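Local atomic coordinates of CSP3 (Bacillus subtilis, PDB entry 5FIG), a protein that probably stores Cu(I) in the cytosol, binding many Cu(I) ions through the cysteines of its helical bundle and so protecting against copper toxicity. Residues B[68-73]-B[97-102]; B[14-19]-B[48-53]; B[39-44]-B[74-79]. One frame throughout, in Å; residues are numbered along the deposited sequence.

Contact 1: residues B[68-73]-B[97-102]; sequences ALCADI and FTCAEQ
This is a buried, close-range meeting of two antiparallel helices, Ala71 against Ala100, near the centre of a four-helix bundle. Helices 63-81 and 89-107 are neighbours in the chain, joined by the loop 82-88, and here they come together with hardly any side chain between them. The CA atoms of Ala71 and Ala100 lie just 4.0 Å apart, an approach that small methyl side chains permit. The contact is nearly symmetric. Ala71 CB sits against the main chain of the partner helix, 3.6 Å from Ala100 O, while Ala100 CB does the same in return, 3.6 Å from Ala71 O. The two methyl groups slide past each other and rest on opposing backbone as well as on one another, the CB atoms of Ala71 and Ala100 being 4.3 Å apart.

One residue earlier on each helix stands a cysteine, and both turn the sulfur to the bundle interior with SG anti to the backbone N (chi1 -174° in each). Cys70 also packs on Cys49 of helix 36-57 and on Cys103, whereas Cys99 packs on Cys12 and Cys15 of helix 6-27 and on Cys74. Cysteines from all four helices thus gather beside the alanine pair, consistent with an interior that takes up Cu(I) through thiolates; this model is the apo form. On the outer side, Asp72 OD1 makes a salt bridge to Arg104 NH2, a second tie between the same two helices. Between the core sulfurs, Cys70 SG and Cys99 SG, the separation is 4.3 Å, too long for a disulfide.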
# COMPACT_ATOMS: atom_id res chain seq x y z
N ALA B 68 14.23 -4.40 8.19
CA ALA B 68 15.54 -3.80 7.93
C ALA B 68 15.40 -2.62 6.91
O ALA B 68 16.01 -1.57 7.08
CB ALA B 68 16.53 -4.82 7.45
N LEU B 69 14.60 -2.83 5.86
CA LEU B 69 14.35 -1.75 4.88
C LEU B 69 13.65 -0.56 5.51
O LEU B 69 14.02 0.60 5.28
CB LEU B 69 13.51 -2.27 3.66
CG LEU B 69 13.06 -1.22 2.66
CD1 LEU B 69 14.26 -0.54 2.02
CD2 LEU B 69 12.21 -1.91 1.60
N CYS B 70 12.65 -0.85 6.34
CA CYS B 70 11.94 0.17 7.04
C CYS B 70 12.92 1.00 7.89
O CYS B 70 12.79 2.23 7.92
CB CYS B 70 10.80 -0.44 7.86
SG CYS B 70 9.71 0.77 8.65
N ALA B 71 13.85 0.34 8.55
CA ALA B 71 14.81 1.08 9.40
C ALA B 71 15.64 2.04 8.57
O ALA B 71 15.87 3.17 8.97
CB ALA B 71 15.69 0.13 10.19
N ASP B 72 16.09 1.56 7.41
CA ASP B 72 16.90 2.40 6.52
C ASP B 72 16.16 3.63 6.04
O ASP B 72 16.71 4.74 6.05
CB ASP B 72 17.40 1.60 5.32
CG ASP B 72 18.44 0.55 5.69
OD1 ASP B 72 19.09 0.61 6.75
OD2 ASP B 72 18.66 -0.37 4.88
N ILE B 73 14.90 3.44 5.63
CA ILE B 73 14.08 4.55 5.13
C ILE B 73 13.74 5.51 6.29
O ILE B 73 13.86 6.74 6.14
CB ILE B 73 12.81 4.06 4.45
CG1 ILE B 73 13.28 3.26 3.22
CG2 ILE B 73 11.89 5.21 4.11
CD1 ILE B 73 12.19 2.62 2.45
N PHE B 97 13.46 7.99 14.17
CA PHE B 97 14.61 7.35 14.78
C PHE B 97 14.19 6.25 15.75
O PHE B 97 14.85 5.22 15.84
CB PHE B 97 15.52 8.38 15.41
CG PHE B 97 16.19 9.30 14.40
CD1 PHE B 97 16.92 8.80 13.34
CD2 PHE B 97 16.17 10.69 14.59
CE1 PHE B 97 17.57 9.65 12.45
CE2 PHE B 97 16.80 11.55 13.70
CZ PHE B 97 17.48 11.04 12.62
N THR B 98 13.10 6.47 16.47
CA THR B 98 12.58 5.44 17.33
C THR B 98 12.19 4.21 16.55
O THR B 98 12.41 3.09 16.97
CB THR B 98 11.39 6.00 18.15
OG1 THR B 98 11.91 6.99 19.03
CG2 THR B 98 10.69 4.90 18.93
N CYS B 99 11.48 4.44 15.45
CA CYS B 99 11.04 3.36 14.62
C CYS B 99 12.25 2.61 14.03
O CYS B 99 12.24 1.39 14.05
CB CYS B 99 10.13 3.88 13.54
SG CYS B 99 9.41 2.56 12.57
N ALA B 100 13.27 3.32 13.58
CA ALA B 100 14.45 2.66 13.05
C ALA B 100 15.12 1.75 14.05
O ALA B 100 15.42 0.62 13.73
CB ALA B 100 15.44 3.68 12.54
N GLU B 101 15.25 2.21 15.30
CA GLU B 101 15.80 1.37 16.30
C GLU B 101 14.98 0.13 16.63
O GLU B 101 15.50 -0.95 16.76
CB GLU B 101 16.05 2.22 17.55
CG GLU B 101 16.67 1.44 18.69
CD GLU B 101 18.21 1.36 18.62
OE1 GLU B 101 18.90 1.78 17.69
OE2 GLU B 101 18.76 0.78 19.51
N GLN B 102 13.65 0.27 16.69
CA GLN B 102 12.83 -0.88 16.94
C GLN B 102 12.90 -1.88 15.77
O GLN B 102 12.86 -3.10 15.96
CB GLN B 102 11.36 -0.45 17.15
CG GLN B 102 11.12 0.21 18.52
CD GLN B 102 10.97 -0.79 19.67
OE1 GLN B 102 10.78 -1.98 19.49
NE2 GLN B 102 11.21 -0.33 20.84

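Contact 2: residues B[14-19]-B[48-53]; sequences DCMKAC and ICALAV
Cys15 meets Cys49 sulfur to sulfur, the two SG atoms 3.8 Å apart in van der Waals contact and not joined as a disulfide. The SG of Cys49 also lies 3.9 Å from Cys15 CB, so it lodges against the side of the Cys15 side chain. Different torsions bring the sulfurs together: in Cys15 the SG is anti to the backbone N (chi1 -175°), in Cys49 it is anti to the carbonyl carbon (chi1 -77°). Cys15 further touches Cys45, Cys74, Cys96 and Cys99, which puts it among cysteines from the three other helices.

Met16 comes next. Its CB packs against Cys49 CB at 4.4 Å, the pair whose CA atoms mark the register of the two segments. Helices 6-27 and 36-57 form an antiparallel pair of the four-helix bundle here, their local axes 9.3 Å apart with 161° between the chain directions. The Met16 chain leaves Cys49 and extends toward Ala50, where SD lies 4.4 Å from Ala50 CB; two conformers of Met16 were modelled, so this reach is less certain. Met16 also packs on Val53 of the third subunit.

Cys19, one turn after Cys15 in a Cys-X-X-X-Cys spacing consistent with Cu(I) binding, though this model holds no copper, directs its side chain to Cys45 and Cys92.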
# COMPACT_ATOMS: atom_id res chain seq x y z
N ASP B 14 3.21 4.84 15.04
CA ASP B 14 3.52 6.20 15.45
C ASP B 14 4.30 6.98 14.41
O ASP B 14 4.16 8.20 14.26
CB ASP B 14 4.28 6.19 16.82
CG ASP B 14 3.42 5.76 17.99
OD1 ASP B 14 2.20 5.68 17.88
OD2 ASP B 14 3.92 5.44 19.08
N CYS B 15 5.22 6.29 13.73
CA CYS B 15 6.04 6.92 12.73
C CYS B 15 5.15 7.31 11.51
O CYS B 15 5.32 8.37 10.94
CB CYS B 15 7.18 6.01 12.36
SG CYS B 15 8.35 6.76 11.23
N MET B 16 4.29 6.40 11.10
CA MET B 16 3.31 6.68 10.02
C MET B 16 2.53 7.92 10.32
O MET B 16 2.36 8.77 9.47
CB MET B 16 2.38 5.52 9.85
CG MET B 16 1.59 5.37 8.60
SD MET B 16 0.50 3.98 8.95
CE MET B 16 -0.71 4.35 7.71
N LYS B 17 2.00 7.98 11.55
CA LYS B 17 1.24 9.13 11.94
C LYS B 17 2.09 10.40 11.78
O LYS B 17 1.64 11.40 11.27
CB LYS B 17 0.79 8.97 13.40
CG LYS B 17 0.01 10.14 13.94
CD LYS B 17 -0.44 9.87 15.38
CE LYS B 17 -1.21 11.07 15.88
NZ LYS B 17 -1.57 11.01 17.32
N ALA B 18 3.28 10.38 12.34
CA ALA B 18 4.12 11.58 12.33
C ALA B 18 4.53 12.01 10.93
O ALA B 18 4.52 13.19 10.60
CB ALA B 18 5.37 11.36 13.21
N CYS B 19 4.89 11.04 10.11
CA CYS B 19 5.27 11.28 8.70
C CYS B 19 4.13 11.79 7.90
O CYS B 19 4.28 12.77 7.14
CB CYS B 19 5.82 9.97 8.03
SG CYS B 19 7.49 9.55 8.61
N ILE B 48 6.34 2.55 3.83
CA ILE B 48 7.08 1.37 4.25
C ILE B 48 6.71 0.96 5.67
O ILE B 48 6.78 -0.22 6.00
CB ILE B 48 8.63 1.52 4.09
CG1 ILE B 48 9.41 0.21 4.25
CG2 ILE B 48 9.25 2.48 5.09
CD1 ILE B 48 9.18 -0.78 3.13
N CYS B 49 6.41 1.94 6.51
CA CYS B 49 6.00 1.61 7.87
C CYS B 49 4.69 0.79 7.85
O CYS B 49 4.59 -0.20 8.58
CB CYS B 49 5.77 2.87 8.75
SG CYS B 49 7.31 3.62 9.33
N ALA B 50 3.75 1.19 6.99
CA ALA B 50 2.53 0.43 6.83
C ALA B 50 2.86 -1.02 6.37
O ALA B 50 2.25 -2.00 6.81
CB ALA B 50 1.62 1.11 5.84
N LEU B 51 3.78 -1.14 5.40
CA LEU B 51 4.16 -2.48 4.93
C LEU B 51 4.78 -3.35 6.04
O LEU B 51 4.56 -4.58 6.11
CB LEU B 51 5.13 -2.38 3.74
CG LEU B 51 5.56 -3.70 3.10
CD1 LEU B 51 4.42 -4.30 2.33
CD2 LEU B 51 6.76 -3.50 2.15
N ALA B 52 5.65 -2.74 6.84
CA ALA B 52 6.30 -3.46 7.94
C ALA B 52 5.29 -3.94 8.96
O ALA B 52 5.32 -5.10 9.40
CB ALA B 52 7.36 -2.59 8.60
N VAL B 53 4.28 -3.09 9.25
CA VAL B 53 3.16 -3.51 10.14
C VAL B 53 2.46 -4.73 9.57
O VAL B 53 2.24 -5.72 10.26
CB VAL B 53 2.20 -2.37 10.40
CG1 VAL B 53 0.96 -2.87 11.12
CG2 VAL B 53 2.92 -1.28 11.23

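Contact 3: residues B[39-44]-B[74-79]; sequences IRLDRE and CEACGT
Segments 39-44 and 74-79 run antiparallel, with local axes 9.1 Å apart at closest approach and 150° between their directions; the CA atoms of Leu41 and Cys77 come nearest, at 5.2 Å. Leu41 points at the other helix. Its CB rests on Cys77 SG at 3.9 Å, and its branches spread over Ala76: CD1 lies 3.6 Å from Ala76 O while CD2 touches Ala76 CB. Cys77, with SG anti to the backbone N (chi1 -170°), sets its sulfur beside two oxygens of helix 36-57, 3.6 Å from Leu41 O and 3.5 Å from Asp42 OD1. Although the CB of Asp42 is directed away, its carboxylate swings back to the thiol; so close a negative group would probably make thiolate formation less easy. Behind this face, Thr79 OG1 donates to Glu75 O at 2.9 Å, reaching it from the face of the carbonyl plane opposite Thr79 N.

The Cys38-Cys81 disulfide covalently joins the same two helices of the bundle. Cys77 also meets Cys96 of helix 89-107, Asp42 packs on Cys22 of helix 6-27 and Cys92 of helix 89-107, and Ala76 is covered by Phe62 of the second subunit.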
# COMPACT_ATOMS: atom_id res chain seq x y z
N ILE B 39 9.11 16.08 2.20
CA ILE B 39 7.81 15.66 1.67
C ILE B 39 7.95 14.31 0.98
O ILE B 39 7.18 13.38 1.25
CB ILE B 39 7.18 16.72 0.76
CG1 ILE B 39 6.75 17.94 1.62
CG2 ILE B 39 5.98 16.19 -0.02
CD1 ILE B 39 6.63 19.21 0.84
N ARG B 40 8.97 14.18 0.13
CA ARG B 40 9.22 12.91 -0.55
C ARG B 40 9.49 11.76 0.39
O ARG B 40 8.93 10.67 0.27
CB ARG B 40 10.40 13.03 -1.50
CG ARG B 40 10.05 13.80 -2.74
CD ARG B 40 11.32 14.00 -3.57
NE ARG B 40 11.66 12.76 -4.23
CZ ARG B 40 12.70 12.60 -5.04
NH1 ARG B 40 13.57 13.59 -5.23
NH2 ARG B 40 12.91 11.42 -5.61
N LEU B 41 10.42 11.98 1.31
CA LEU B 41 10.72 10.94 2.31
C LEU B 41 9.58 10.63 3.26
O LEU B 41 9.41 9.47 3.68
CB LEU B 41 12.00 11.28 3.10
CG LEU B 41 13.29 11.07 2.29
CD1 LEU B 41 14.47 11.74 2.92
CD2 LEU B 41 13.59 9.57 2.16
N ASP B 42 8.80 11.63 3.62
CA ASP B 42 7.61 11.40 4.48
C ASP B 42 6.66 10.41 3.81
O ASP B 42 6.08 9.53 4.48
CB ASP B 42 6.81 12.67 4.72
CG ASP B 42 7.43 13.59 5.75
OD1 ASP B 42 8.19 13.12 6.62
OD2 ASP B 42 7.13 14.82 5.67
N ARG B 43 6.45 10.58 2.52
CA ARG B 43 5.60 9.65 1.76
C ARG B 43 6.19 8.24 1.76
O ARG B 43 5.49 7.26 2.09
CB ARG B 43 5.38 10.15 0.34
CG ARG B 43 4.61 9.17 -0.52
CD ARG B 43 4.56 9.59 -1.96
NE ARG B 43 3.73 8.70 -2.76
CZ ARG B 43 3.61 8.76 -4.07
NH1 ARG B 43 4.21 9.71 -4.78
NH2 ARG B 43 2.83 7.88 -4.67
N GLU B 44 7.48 8.13 1.46
CA GLU B 44 8.13 6.84 1.38
C GLU B 44 8.14 6.12 2.73
O GLU B 44 7.92 4.89 2.83
CB GLU B 44 9.60 7.04 0.84
CG GLU B 44 9.57 7.38 -0.62
CD GLU B 44 10.94 7.19 -1.22
OE1 GLU B 44 11.68 6.30 -0.76
OE2 GLU B 44 11.31 7.97 -2.13
N CYS B 74 13.39 4.94 7.44
CA CYS B 74 13.13 5.77 8.63
C CYS B 74 14.36 6.59 9.01
O CYS B 74 14.21 7.78 9.32
CB CYS B 74 12.73 4.91 9.86
SG CYS B 74 11.06 4.29 9.79
N GLU B 75 15.55 5.97 9.02
CA GLU B 75 16.82 6.68 9.35
C GLU B 75 16.99 7.88 8.38
O GLU B 75 17.22 9.02 8.77
CB GLU B 75 18.08 5.68 9.38
CG GLU B 75 18.14 4.92 10.68
CD GLU B 75 19.26 3.90 10.73
OE1 GLU B 75 20.09 3.87 9.81
OE2 GLU B 75 19.28 3.09 11.69
N ALA B 76 16.79 7.65 7.09
CA ALA B 76 16.90 8.74 6.09
C ALA B 76 15.85 9.84 6.24
O ALA B 76 16.14 11.05 6.08
CB ALA B 76 16.84 8.20 4.67
N CYS B 77 14.60 9.43 6.48
CA CYS B 77 13.52 10.41 6.69
C CYS B 77 13.80 11.27 7.91
O CYS B 77 13.63 12.51 7.90
CB CYS B 77 12.21 9.69 6.82
SG CYS B 77 10.80 10.79 6.78
N GLY B 78 14.22 10.62 8.97
CA GLY B 78 14.60 11.35 10.22
C GLY B 78 15.71 12.33 10.00
O GLY B 78 15.69 13.46 10.49
N THR B 79 16.74 11.91 9.25
CA THR B 79 17.87 12.79 8.94
C THR B 79 17.43 14.04 8.16
O THR B 79 17.85 15.14 8.47
CB THR B 79 18.99 11.98 8.21
OG1 THR B 79 19.42 10.91 9.07
CG2 THR B 79 20.19 12.83 7.85

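All three contacts join successive helices: first with second in contact 2, second with third in contact 3, third with fourth in contact 1. Contact 3 thus shares helix 63-81 with contact 1 and helix 36-57 with contact 2. Contacts 1 and 2 are buried, contact 3 only partly. Their chemistry shifts accordingly: methyl against backbone beside a sulfur pair in contact 1, sulfur and thioether in contact 2, a leucine and a carboxylate around a thiol in contact 3. The cysteines knit all three together. Cys74 SG lies 3.7 Å from Cys99 SG and 3.8 Å from Cys49 SG, and Cys49 SG is also 3.8 Å from Cys70 SG, giving a run of sulfurs through the bundle core.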